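Local coordinates for protein ABC transporter (Caldanaerobius, PDB 4G68) that probably binds xylan-derived sugars outside the cell as the solute-binding component of an ABC transporter, at residues Q152-L157 and G277-A282; A265-G270 and A283-D288; I297-F302 and I375-N380; P312-G317 and N384-V389; D350-T355 and S368-L373. One frame throughout, in Å; residues are numbered along the deposited sequence.

Contact 1 of 5, residues Q152-L157 and G277-A282; sequences QQASVL and GGNFDA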
# COMPACT_ATOMS: atom_id res chain seq x y z
N GLN C 152 3.30 -7.50 -2.42
CA GLN C 152 2.28 -7.56 -1.43
C GLN C 152 2.50 -6.42 -0.50
O GLN C 152 3.63 -6.01 -0.29
CB GLN C 152 2.23 -8.88 -0.65
CG GLN C 152 3.47 -9.73 -0.58
CD GLN C 152 3.26 -11.01 0.25
OE1 GLN C 152 2.77 -10.98 1.40
NE2 GLN C 152 3.61 -12.16 -0.35
N GLN C 153 1.40 -5.88 0.01
CA GLN C 153 1.50 -4.80 1.01
C GLN C 153 1.19 -5.31 2.41
O GLN C 153 0.56 -6.40 2.59
CB GLN C 153 0.47 -3.65 0.64
CG GLN C 153 0.72 -2.99 -0.78
CD GLN C 153 -0.26 -1.84 -1.14
OE1 GLN C 153 -1.19 -1.55 -0.42
NE2 GLN C 153 -0.07 -1.22 -2.29
N ALA C 154 1.62 -4.53 3.41
CA ALA C 154 1.30 -4.82 4.79
C ALA C 154 1.39 -3.48 5.52
O ALA C 154 2.23 -2.63 5.16
CB ALA C 154 2.32 -5.82 5.35
N SER C 155 0.52 -3.30 6.51
CA SER C 155 0.56 -2.05 7.34
C SER C 155 1.70 -2.08 8.34
O SER C 155 1.86 -3.10 9.07
CB SER C 155 -0.77 -1.82 8.08
OG SER C 155 -1.29 -3.05 8.67
N VAL C 156 2.40 -0.95 8.51
CA VAL C 156 3.55 -0.94 9.42
C VAL C 156 3.54 0.34 10.24
O VAL C 156 3.34 1.40 9.67
CB VAL C 156 4.88 -0.93 8.64
CG1 VAL C 156 6.10 -0.86 9.57
CG2 VAL C 156 4.97 -2.16 7.74
N LEU C 157 3.81 0.21 11.57
CA LEU C 157 4.18 1.36 12.40
C LEU C 157 5.71 1.42 12.40
O LEU C 157 6.40 0.50 12.89
CB LEU C 157 3.56 1.28 13.82
CG LEU C 157 3.90 2.37 14.88
CD1 LEU C 157 3.57 3.79 14.43
CD2 LEU C 157 3.24 2.04 16.20
N GLY C 277 2.09 3.43 7.77
CA GLY C 277 1.61 3.33 6.44
C GLY C 277 1.92 2.01 5.86
O GLY C 277 1.94 0.99 6.58
N GLY C 278 2.11 2.03 4.56
CA GLY C 278 2.47 0.83 3.83
C GLY C 278 3.92 0.43 4.05
O GLY C 278 4.83 1.28 4.27
N ASN C 279 4.15 -0.88 3.97
CA ASN C 279 5.50 -1.37 3.97
C ASN C 279 6.38 -0.73 2.83
O ASN C 279 7.61 -0.72 2.92
CB ASN C 279 5.42 -2.88 3.75
CG ASN C 279 4.73 -3.19 2.45
OD1 ASN C 279 3.52 -2.94 2.28
ND2 ASN C 279 5.52 -3.61 1.48
N PHE C 280 5.73 -0.29 1.72
CA PHE C 280 6.45 0.19 0.48
C PHE C 280 7.20 1.48 0.77
O PHE C 280 8.21 1.83 0.08
CB PHE C 280 5.47 0.48 -0.67
CG PHE C 280 4.13 1.05 -0.18
CD1 PHE C 280 4.00 2.44 0.08
CD2 PHE C 280 3.02 0.21 -0.06
CE1 PHE C 280 2.77 2.94 0.49
CE2 PHE C 280 1.80 0.69 0.38
CZ PHE C 280 1.68 2.07 0.64
N ASP C 281 6.72 2.16 1.83
CA ASP C 281 7.39 3.37 2.31
C ASP C 281 8.70 3.10 3.00
O ASP C 281 9.52 4.01 3.16
CB ASP C 281 6.44 4.24 3.17
CG ASP C 281 5.37 4.93 2.30
OD1 ASP C 281 5.55 5.01 1.04
OD2 ASP C 281 4.39 5.40 2.93
N ALA C 282 8.96 1.86 3.38
CA ALA C 282 10.27 1.50 4.00
C ALA C 282 11.45 2.00 3.27
O ALA C 282 12.36 2.52 3.91
CB ALA C 282 10.40 0.01 4.18
O HOH W 1 4.16 -3.07 -1.28

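Contact 2 of 5, residues A265-G270 and A283-D288; sequences AEFNQG and AAFVSD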
# COMPACT_ATOMS: atom_id res chain seq x y z
N ALA C 265 9.88 12.26 3.61
CA ALA C 265 11.07 13.12 3.74
C ALA C 265 11.18 13.71 5.18
O ALA C 265 12.28 13.71 5.76
CB ALA C 265 11.04 14.23 2.68
N GLU C 266 10.06 14.16 5.75
CA GLU C 266 9.98 14.51 7.17
C GLU C 266 10.60 13.44 8.06
O GLU C 266 11.58 13.69 8.78
CB GLU C 266 8.53 14.64 7.58
CG GLU C 266 8.17 16.06 7.96
CD GLU C 266 6.77 16.19 8.53
OE1 GLU C 266 6.06 15.22 8.82
OE2 GLU C 266 6.34 17.33 8.68
N PHE C 267 10.03 12.24 7.97
CA PHE C 267 10.45 11.13 8.80
C PHE C 267 11.86 10.70 8.57
O PHE C 267 12.53 10.34 9.54
CB PHE C 267 9.58 9.92 8.57
CG PHE C 267 9.73 8.85 9.64
CD1 PHE C 267 9.47 9.14 10.97
CD2 PHE C 267 10.11 7.57 9.30
CE1 PHE C 267 9.58 8.15 11.94
CE2 PHE C 267 10.19 6.56 10.25
CZ PHE C 267 9.95 6.86 11.59
N ASN C 268 12.30 10.72 7.31
CA ASN C 268 13.67 10.29 6.98
C ASN C 268 14.73 11.31 7.35
O ASN C 268 15.92 10.96 7.42
CB ASN C 268 13.84 9.59 5.59
CG ASN C 268 14.08 10.54 4.41
OD1 ASN C 268 14.32 11.73 4.56
ND2 ASN C 268 14.02 9.98 3.20
N GLN C 269 14.30 12.56 7.60
CA GLN C 269 15.20 13.59 8.13
C GLN C 269 15.22 13.61 9.66
O GLN C 269 15.86 14.46 10.27
CB GLN C 269 14.82 14.96 7.56
CG GLN C 269 15.09 15.10 6.06
CD GLN C 269 16.54 14.78 5.68
OE1 GLN C 269 16.84 13.71 5.10
NE2 GLN C 269 17.44 15.68 6.02
N GLY C 270 14.53 12.66 10.26
CA GLY C 270 14.52 12.51 11.73
C GLY C 270 13.61 13.51 12.41
O GLY C 270 13.82 13.86 13.56
N ALA C 283 11.44 1.86 1.93
CA ALA C 283 12.61 2.21 1.10
C ALA C 283 13.01 3.67 1.26
O ALA C 283 14.18 3.96 1.20
CB ALA C 283 12.38 1.88 -0.38
N ALA C 284 12.03 4.57 1.49
CA ALA C 284 12.34 6.02 1.73
C ALA C 284 13.17 6.23 2.98
O ALA C 284 13.79 7.29 3.15
CB ALA C 284 11.06 6.86 1.81
N PHE C 285 13.16 5.25 3.88
CA PHE C 285 13.85 5.42 5.19
C PHE C 285 15.22 4.72 5.19
O PHE C 285 16.18 5.18 5.84
CB PHE C 285 12.99 4.97 6.42
CG PHE C 285 11.53 5.39 6.33
CD1 PHE C 285 11.16 6.58 5.73
CD2 PHE C 285 10.52 4.59 6.93
CE1 PHE C 285 9.84 6.96 5.68
CE2 PHE C 285 9.20 4.97 6.88
CZ PHE C 285 8.85 6.17 6.27
N VAL C 286 15.31 3.62 4.43
CA VAL C 286 16.48 2.76 4.48
C VAL C 286 17.18 2.57 3.12
O VAL C 286 18.27 1.98 3.05
CB VAL C 286 16.11 1.41 5.14
CG1 VAL C 286 15.52 1.67 6.53
CG2 VAL C 286 15.11 0.60 4.30
N SER C 287 16.57 3.08 2.06
CA SER C 287 17.22 2.96 0.76
C SER C 287 17.53 4.29 0.09
O SER C 287 18.47 4.37 -0.65
CB SER C 287 16.38 2.09 -0.18
OG SER C 287 16.24 0.79 0.35
N ASP C 288 16.68 5.28 0.32
CA ASP C 288 16.86 6.63 -0.25
C ASP C 288 18.19 7.18 0.26
O ASP C 288 18.40 7.23 1.48
CB ASP C 288 15.70 7.52 0.22
CG ASP C 288 15.66 8.85 -0.48
OD1 ASP C 288 16.73 9.38 -0.87
OD2 ASP C 288 14.55 9.37 -0.62

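Contact 3 of 5, residues I297-F302 and I375-N380; sequences IEAVRF and IQIMNN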
# COMPACT_ATOMS: atom_id res chain seq x y z
N ILE C 297 15.60 2.82 12.57
CA ILE C 297 14.14 2.55 12.36
C ILE C 297 13.73 1.10 12.62
O ILE C 297 14.35 0.14 12.08
CB ILE C 297 13.67 2.90 10.91
CG1 ILE C 297 13.85 4.41 10.56
CG2 ILE C 297 12.25 2.28 10.60
CD1 ILE C 297 13.62 5.44 11.68
N GLU C 298 12.66 0.96 13.41
CA GLU C 298 12.06 -0.32 13.78
C GLU C 298 10.62 -0.37 13.24
O GLU C 298 9.87 0.63 13.36
CB GLU C 298 12.00 -0.45 15.30
CG GLU C 298 11.73 -1.85 15.78
CD GLU C 298 11.34 -1.91 17.25
OE1 GLU C 298 11.34 -0.84 17.92
OE2 GLU C 298 11.01 -3.02 17.72
N ALA C 299 10.27 -1.51 12.64
CA ALA C 299 8.92 -1.81 12.19
C ALA C 299 8.19 -2.70 13.23
O ALA C 299 8.68 -3.78 13.61
CB ALA C 299 8.96 -2.54 10.83
N VAL C 300 7.01 -2.24 13.64
CA VAL C 300 6.08 -2.97 14.52
C VAL C 300 4.62 -3.02 13.97
O VAL C 300 4.23 -2.23 13.11
CB VAL C 300 6.13 -2.44 16.00
CG1 VAL C 300 7.57 -2.43 16.54
CG2 VAL C 300 5.50 -1.05 16.12
N ARG C 301 3.85 -3.98 14.44
CA ARG C 301 2.41 -4.03 14.20
C ARG C 301 1.74 -2.81 14.73
O ARG C 301 2.26 -2.15 15.65
CB ARG C 301 1.81 -5.21 14.95
CG ARG C 301 2.11 -6.52 14.26
CD ARG C 301 1.40 -7.65 14.96
NE ARG C 301 1.89 -8.84 14.32
CZ ARG C 301 2.68 -9.71 14.92
NH1 ARG C 301 3.03 -9.50 16.20
NH2 ARG C 301 3.10 -10.77 14.25
N PHE C 302 0.58 -2.48 14.19
CA PHE C 302 -0.23 -1.42 14.83
C PHE C 302 -0.64 -1.97 16.18
O PHE C 302 -0.78 -3.19 16.32
CB PHE C 302 -1.42 -1.00 13.97
CG PHE C 302 -2.04 0.32 14.40
CD1 PHE C 302 -1.51 1.57 13.96
CD2 PHE C 302 -3.09 0.32 15.34
CE1 PHE C 302 -2.07 2.77 14.38
CE2 PHE C 302 -3.64 1.51 15.77
CZ PHE C 302 -3.15 2.73 15.29
N ILE C 375 13.16 -7.46 6.40
CA ILE C 375 13.06 -8.71 7.15
C ILE C 375 12.16 -8.52 8.37
O ILE C 375 11.27 -9.37 8.72
CB ILE C 375 14.46 -9.13 7.61
CG1 ILE C 375 15.33 -9.45 6.39
CG2 ILE C 375 14.42 -10.38 8.49
CD1 ILE C 375 16.81 -9.52 6.66
N GLN C 376 12.35 -7.40 9.03
CA GLN C 376 11.57 -7.09 10.23
C GLN C 376 10.05 -6.99 9.95
O GLN C 376 9.23 -7.56 10.71
CB GLN C 376 12.12 -5.86 10.97
CG GLN C 376 11.68 -5.86 12.44
CD GLN C 376 12.16 -4.66 13.23
OE1 GLN C 376 12.56 -4.78 14.40
NE2 GLN C 376 12.15 -3.50 12.58
N ILE C 377 9.72 -6.28 8.86
CA ILE C 377 8.37 -6.20 8.38
C ILE C 377 7.85 -7.62 8.22
O ILE C 377 6.83 -7.95 8.81
CB ILE C 377 8.20 -5.34 7.10
CG1 ILE C 377 8.40 -3.85 7.43
CG2 ILE C 377 6.77 -5.52 6.56
CD1 ILE C 377 8.55 -2.91 6.22
N MET C 378 8.54 -8.47 7.45
CA MET C 378 8.17 -9.88 7.38
C MET C 378 7.90 -10.52 8.77
O MET C 378 6.80 -11.07 9.02
CB MET C 378 9.23 -10.66 6.63
CG MET C 378 9.05 -10.61 5.14
SD MET C 378 10.23 -11.68 4.25
CE MET C 378 9.73 -13.24 4.68
N ASN C 379 8.88 -10.41 9.67
CA ASN C 379 8.84 -10.99 11.03
C ASN C 379 7.87 -10.38 12.07
O ASN C 379 7.13 -11.11 12.75
CB ASN C 379 10.26 -10.93 11.60
CG ASN C 379 11.18 -11.88 10.89
OD1 ASN C 379 10.73 -12.72 10.07
ND2 ASN C 379 12.46 -11.79 11.19
N ASN C 380 7.95 -9.08 12.26
CA ASN C 380 7.04 -8.39 13.18
C ASN C 380 5.62 -8.21 12.67
O ASN C 380 4.73 -8.04 13.50
CB ASN C 380 7.60 -7.05 13.60
CG ASN C 380 8.86 -7.19 14.45
OD1 ASN C 380 9.38 -8.31 14.67
ND2 ASN C 380 9.40 -6.04 14.90

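Contact 4 of 5, residues P312-G317 and N384-V389; sequences PTEYIG and NAKGSV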
# COMPACT_ATOMS: atom_id res chain seq x y z
N PRO C 312 -5.07 -9.27 17.25
CA PRO C 312 -3.99 -8.26 17.18
C PRO C 312 -2.99 -8.43 16.04
O PRO C 312 -2.09 -7.56 15.86
CB PRO C 312 -3.25 -8.44 18.53
CG PRO C 312 -4.33 -8.89 19.43
CD PRO C 312 -5.13 -9.89 18.59
N THR C 313 -3.10 -9.54 15.30
CA THR C 313 -2.15 -9.86 14.21
C THR C 313 -2.72 -9.55 12.80
O THR C 313 -2.00 -9.65 11.79
CB THR C 313 -1.77 -11.34 14.20
OG1 THR C 313 -2.92 -12.08 13.79
CG2 THR C 313 -1.26 -11.85 15.61
N GLU C 314 -4.00 -9.22 12.71
CA GLU C 314 -4.59 -8.84 11.42
C GLU C 314 -3.93 -7.57 10.92
O GLU C 314 -3.63 -6.66 11.70
CB GLU C 314 -6.12 -8.62 11.52
CG GLU C 314 -6.93 -9.71 12.24
CD GLU C 314 -8.41 -9.36 12.40
OE1 GLU C 314 -8.77 -8.18 12.35
OE2 GLU C 314 -9.27 -10.28 12.52
N TYR C 315 -3.75 -7.49 9.60
CA TYR C 315 -3.14 -6.32 9.00
C TYR C 315 -3.87 -5.82 7.77
O TYR C 315 -4.63 -6.57 7.15
CB TYR C 315 -1.65 -6.57 8.74
CG TYR C 315 -1.33 -7.61 7.69
CD1 TYR C 315 -1.18 -8.96 8.02
CD2 TYR C 315 -1.09 -7.20 6.37
CE1 TYR C 315 -0.84 -9.91 7.05
CE2 TYR C 315 -0.79 -8.14 5.37
CZ TYR C 315 -0.66 -9.49 5.70
OH TYR C 315 -0.30 -10.37 4.72
N ILE C 316 -3.74 -4.52 7.51
CA ILE C 316 -4.20 -3.96 6.26
C ILE C 316 -3.08 -4.24 5.24
O ILE C 316 -1.90 -3.91 5.47
CB ILE C 316 -4.46 -2.43 6.40
CG1 ILE C 316 -5.58 -2.16 7.43
CG2 ILE C 316 -4.68 -1.74 5.03
CD1 ILE C 316 -6.98 -2.40 6.89
N GLY C 317 -3.43 -4.85 4.12
CA GLY C 317 -2.46 -5.04 3.02
C GLY C 317 -2.92 -6.33 2.26
O GLY C 317 -4.12 -6.62 2.15
N ASN C 384 2.90 -15.36 10.61
CA ASN C 384 1.83 -15.88 11.47
C ASN C 384 0.57 -15.01 11.62
O ASN C 384 -0.26 -15.27 12.49
CB ASN C 384 2.40 -16.32 12.83
CG ASN C 384 3.43 -17.43 12.68
OD1 ASN C 384 3.25 -18.37 11.91
ND2 ASN C 384 4.54 -17.31 13.39
N ALA C 385 0.42 -13.99 10.76
CA ALA C 385 -0.73 -13.09 10.82
C ALA C 385 -2.02 -13.89 10.67
O ALA C 385 -2.10 -14.83 9.88
CB ALA C 385 -0.64 -12.01 9.74
N LYS C 386 -3.04 -13.48 11.41
CA LYS C 386 -4.34 -14.21 11.40
C LYS C 386 -5.16 -14.05 10.09
O LYS C 386 -5.41 -15.05 9.39
CB LYS C 386 -5.13 -13.88 12.66
CG LYS C 386 -6.15 -14.96 12.96
CD LYS C 386 -7.46 -14.31 13.35
CE LYS C 386 -8.39 -15.35 13.98
NZ LYS C 386 -8.98 -14.68 15.15
N GLY C 387 -5.59 -12.82 9.77
CA GLY C 387 -6.03 -12.46 8.44
C GLY C 387 -5.60 -11.05 7.98
O GLY C 387 -4.80 -10.38 8.63
N SER C 388 -6.14 -10.60 6.85
CA SER C 388 -5.73 -9.33 6.34
C SER C 388 -6.73 -8.95 5.29
O SER C 388 -7.46 -9.82 4.81
CB SER C 388 -4.32 -9.42 5.71
OG SER C 388 -4.37 -10.10 4.44
N VAL C 389 -6.76 -7.67 4.96
CA VAL C 389 -7.70 -7.11 3.98
C VAL C 389 -7.05 -5.88 3.35
O VAL C 389 -6.36 -5.13 4.05
CB VAL C 389 -9.06 -6.75 4.66
CG1 VAL C 389 -8.92 -5.53 5.59
CG2 VAL C 389 -10.17 -6.62 3.61

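Contact 5 of 5, residues D350-T355 and S368-L373; sequences DYLIAT and SKVDPL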
# COMPACT_ATOMS: atom_id res chain seq x y z
N ASP C 350 12.05 -5.22 -5.08
CA ASP C 350 11.23 -4.75 -3.92
C ASP C 350 11.81 -5.31 -2.63
O ASP C 350 12.04 -4.58 -1.64
CB ASP C 350 9.78 -5.30 -4.03
CG ASP C 350 8.85 -4.41 -4.83
OD1 ASP C 350 9.26 -3.28 -5.21
OD2 ASP C 350 7.68 -4.88 -5.08
N TYR C 351 12.03 -6.62 -2.64
CA TYR C 351 12.65 -7.35 -1.53
C TYR C 351 14.02 -6.78 -1.11
O TYR C 351 14.28 -6.57 0.10
CB TYR C 351 12.77 -8.83 -1.90
CG TYR C 351 13.18 -9.76 -0.76
CD1 TYR C 351 12.63 -9.61 0.52
CD2 TYR C 351 14.07 -10.80 -0.99
CE1 TYR C 351 12.99 -10.45 1.56
CE2 TYR C 351 14.44 -11.67 0.04
CZ TYR C 351 13.89 -11.49 1.31
OH TYR C 351 14.25 -12.34 2.32
N LEU C 352 14.87 -6.49 -2.10
CA LEU C 352 16.22 -6.01 -1.84
C LEU C 352 16.27 -4.57 -1.32
O LEU C 352 17.05 -4.27 -0.41
CB LEU C 352 17.07 -6.12 -3.11
CG LEU C 352 17.50 -7.56 -3.43
CD1 LEU C 352 17.99 -7.69 -4.86
CD2 LEU C 352 18.60 -7.95 -2.44
N ILE C 353 15.42 -3.71 -1.87
CA ILE C 353 15.40 -2.31 -1.54
C ILE C 353 14.23 -1.84 -0.63
O ILE C 353 14.19 -0.65 -0.28
CB ILE C 353 15.58 -1.43 -2.80
CG1 ILE C 353 14.27 -1.32 -3.59
CG2 ILE C 353 16.72 -1.99 -3.68
CD1 ILE C 353 14.38 -0.39 -4.80
N ALA C 354 13.32 -2.74 -0.27
CA ALA C 354 12.21 -2.46 0.66
C ALA C 354 11.12 -1.49 0.13
O ALA C 354 10.38 -0.87 0.89
CB ALA C 354 12.72 -2.07 2.07
N THR C 355 11.02 -1.42 -1.20
CA THR C 355 9.91 -0.72 -1.86
C THR C 355 8.64 -1.56 -1.90
O THR C 355 7.55 -1.05 -2.18
CB THR C 355 10.23 -0.33 -3.34
OG1 THR C 355 10.72 -1.48 -4.07
CG2 THR C 355 11.18 0.83 -3.42
N SER C 368 21.65 -11.79 2.86
CA SER C 368 22.57 -10.89 3.54
C SER C 368 22.59 -9.48 2.88
O SER C 368 23.15 -8.52 3.43
CB SER C 368 23.96 -11.51 3.51
OG SER C 368 24.55 -11.33 2.24
N LYS C 369 22.01 -9.39 1.68
CA LYS C 369 21.86 -8.15 0.93
C LYS C 369 20.53 -7.42 1.25
O LYS C 369 20.36 -6.24 0.96
CB LYS C 369 21.90 -8.44 -0.56
CG LYS C 369 22.38 -7.29 -1.42
CD LYS C 369 22.87 -7.83 -2.77
CE LYS C 369 22.98 -6.76 -3.83
NZ LYS C 369 21.66 -6.18 -4.14
N VAL C 370 19.60 -8.13 1.86
CA VAL C 370 18.30 -7.52 2.10
C VAL C 370 18.30 -6.68 3.38
O VAL C 370 19.01 -7.03 4.33
CB VAL C 370 17.18 -8.56 2.05
CG1 VAL C 370 17.36 -9.48 0.86
CG2 VAL C 370 17.10 -9.37 3.30
N ASP C 371 17.55 -5.58 3.39
CA ASP C 371 17.66 -4.64 4.49
C ASP C 371 16.98 -5.22 5.71
O ASP C 371 15.93 -5.84 5.57
CB ASP C 371 17.08 -3.26 4.12
CG ASP C 371 17.40 -2.20 5.17
OD1 ASP C 371 18.35 -1.40 4.99
OD2 ASP C 371 16.69 -2.17 6.19
N PRO C 372 17.58 -5.03 6.91
CA PRO C 372 16.99 -5.57 8.12
C PRO C 372 15.55 -5.15 8.34
O PRO C 372 14.78 -5.95 8.85
CB PRO C 372 17.89 -5.04 9.24
CG PRO C 372 19.23 -4.93 8.59
CD PRO C 372 18.96 -4.55 7.15
N LEU C 373 15.20 -3.93 7.94
CA LEU C 373 13.86 -3.40 8.08
C LEU C 373 12.84 -4.18 7.22
O LEU C 373 11.72 -4.48 7.67
CB LEU C 373 13.82 -1.89 7.74
CG LEU C 373 12.52 -1.13 8.01
CD1 LEU C 373 12.18 -1.13 9.50
CD2 LEU C 373 12.59 0.33 7.49

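Contact 1 of 5, residues Q152-L157 and G277-A282
Ser155 and Val156 of strand 144-160 pair antiparallel with Gly278 and Gly277 of strand 274-278, and Val156 and Gly277 exchange both bonds of a hydrogen-bonded pair, the shorter from Val156 N to Gly277 O at 2.8 Å. Beyond Gly278 the segment 277-282 leaves the sheet in a 3-10 turn, and Asn279 takes over the pairing with backbone and side chain together. Its N donates to Ala154 O (2.9 Å), while its OD1 accepts from Ala154 N at 2.7 Å, with the donor above the carbonyl plane, 57° out of it. The torsion that sets CG between the backbone N and the carbonyl carbon (chi1 59°) folds the amide back over Ala154. At the amide's other corner, ND2 donates over 3.1 Å to a water that in turn donates to Gln152 O. A leucine here would probably leave the buried Ala154 N without its acceptor and the water without a donor. Next along the turn, the Phe280 ring lies obliquely against the amide of Gln153, CE2 coming within 3.6 Å of CD. One face of that ring is turned to Gly278 CA, where a beta carbon would collide with CE2. A side-chain oxygen thus prolongs the main-chain pairing where a strand ends, here at the central sheet of what is, by family, a periplasmic-binding-protein fold.

Contact 2 of 5, residues A265-G270 and A283-D288
Phe267 and Phe285 form a T-shaped pair that joins the C-terminal end of helix 260-268 to the short helix 283-286, and it shows how an aromatic pair can carry much of a contact between two helix turns. The edge of Phe267 is driven at the face of Phe285: CD2 stands over the middle of the ring, the centroids lie 4.8 Å apart and the planes meet at 70°. Phe267 reaches it because its CG is anti to the backbone N (chi1 -165°). Phe285 also makes edge-to-face pairs with Tyr158 and Tyr275, which places it in an aromatic cluster. A serine in its place would probably open a gap under the edge of Phe267 and break up this cluster.

A looser apolar touch comes from Asn268, whose CB rests 4.0 Å from Phe285 CD1, approaching its ring obliquely.

Hydrogen bonds local to each segment mark the ends of the two helices. Helix 260-268 finishes in a Schellman motif at Gly270, whose N donates to Phe267 O over 3.1 Å and whose phi is positive. On the other side, Asp288 OD1 is held by Ser290 N, and Ala283 O takes two donors at once, Ser287 N at 2.7 Å and Asp288 N at 3.0 Å.

Contact 3 of 5, residues I297-F302 and I375-N380
A helix laid on a beta strand is the element at work where Ala299 of strand 297-300 meets Ile377 and Asn380 of helix 372-382, the two axes passing 7.6 Å apart and running nearly the same way, at 28°. The small methyl of Ala299 points at the helix and allows so close an approach, its CB resting 3.7 Å from Ile377 CG1. From the next turn of the helix, Asn380 ND2 donates to Ala299 O over 2.7 Å. The donor sits nearly along the C=O axis, and the oxygen lies somewhat out of the plane of the asparagine amide. A helix side chain thereby engages the strand's main chain directly, taking Ala299 O while the neighbours Glu298 and Val300 bond to strand 144-160.

Gln376 sends an extended chain the same way, CG anti to the backbone N (chi1 -159°), and its amide end lies across Ala299 and the CG of Glu298. At the far end Arg301, stretched out from CG to NE, lays one face of its guanidinium over Asn380 O, with CZ 3.0 Å from that oxygen. The oxygen is above the group and its N-H bonds point elsewhere, which suggests a broadly electrostatic attraction in place of a directed bond.

Within the sheet, those backbone bonds of Glu298 and Val300 go to Ile159 and Leu157. Val156 packs against Ala299 and also touches Ile377, while Leu373 and Ile381 of helix 372-382 close round the same methyl.

Contact 4 of 5, residues P312-G317 and N384-V389
Thr313 OG1 is gripped twice, by Lys386 N, which donates to it over 2.8 Å, and by a hydrogen bond with Asp311 OD1. A chi1 of 69° sets the hydroxyl between the backbone N and the carbonyl carbon, facing the Lys386 backbone. From here the two segments run on as a short parallel pair. Tyr315 N donates to Gly387 O and Val389 N to Tyr315 O, both at 3.2 Å, and Gly317 N closes the series with a shorter bond of 2.9 Å to Val389 O. Gly387 N, by contrast, is buried by the contact and has no partner in the model.

The Tyr315 ring illustrates a face and an edge used by different neighbours. Ser388 CB stands over its middle, 3.6 Å from the centroid, in a CH-pi contact, whereas Ala385 CB comes up in the ring plane, 3.4 Å from CE1. On the other side of the pair, Ile316 and Val389 lie alongside each other, CD1 to CG1 at 3.9 Å.

That apolar side is covered by helix 201-215, through Met209 and Leu212, and by helix 217-224, through Val217 and Thr220. Tyr315 is turned instead to strand 144-160, where it packs on Ala154 and Ser155.

Contact 5 of 5, residues D350-T355 and S368-L373
Apolar packing joins Tyr351 and Leu352, in the last turn of helix 332-353, to Val370 in the connection that leads into helix 372-382. The gamma methyl CG1 of Val370 does most of the work. It lies over one face of the Tyr351 ring toward the rim, 3.7 Å from CE2, in a CH-pi contact, and it meets Leu352 CD2 at 3.8 Å. With CG1 anti to the carbonyl carbon (chi1 -45°), one methyl can reach both partners. Leu352 CD2 is also flanked by Lys369, whose CB approaches to 3.8 Å before the chain bends at its end and brings NZ back beside the leucine methyls. The ring of Tyr351 has further company from Tyr362, Glu374 and Met378.

Each segment is also held by a polar bond of its own. Thr355 OG1 donates to Asp350 OD1 over 2.6 Å, tying the chain that follows the helix back to its last turn, while Ala354, with positive phi, takes the chain out of it. In the opposing segment Asp371 OD2 accepts from Leu373 N at 2.9 Å. An aspartate N-cap followed by proline, as here, is a classic way to start a helix, and Val370 just ahead of it packs against the end of helix 332-353.

From the N terminus, contact 1 opens on strand 144-160 and closes some 120 residues later at the end of strand 274-278. Contact 2 opens on helix 260-268 before that closure and ends just after it, so the two cross. Both are complete before contact 3 opens on strand 297-300. Contact 4 opens at 312-317, inside the loop of contact 3, and closes at 384-389, beyond it, so these also cross. Contact 5 is a short loop nested within both. Contacts 1 and 3 reach neighbouring strands of one sheet, contacts 3 and 5 share helix 372-382, and Ser155 links contact 1 to contact 4 through Ile316. Contacts 2 and 4 lie farthest apart, their centres about 25 Å from each other.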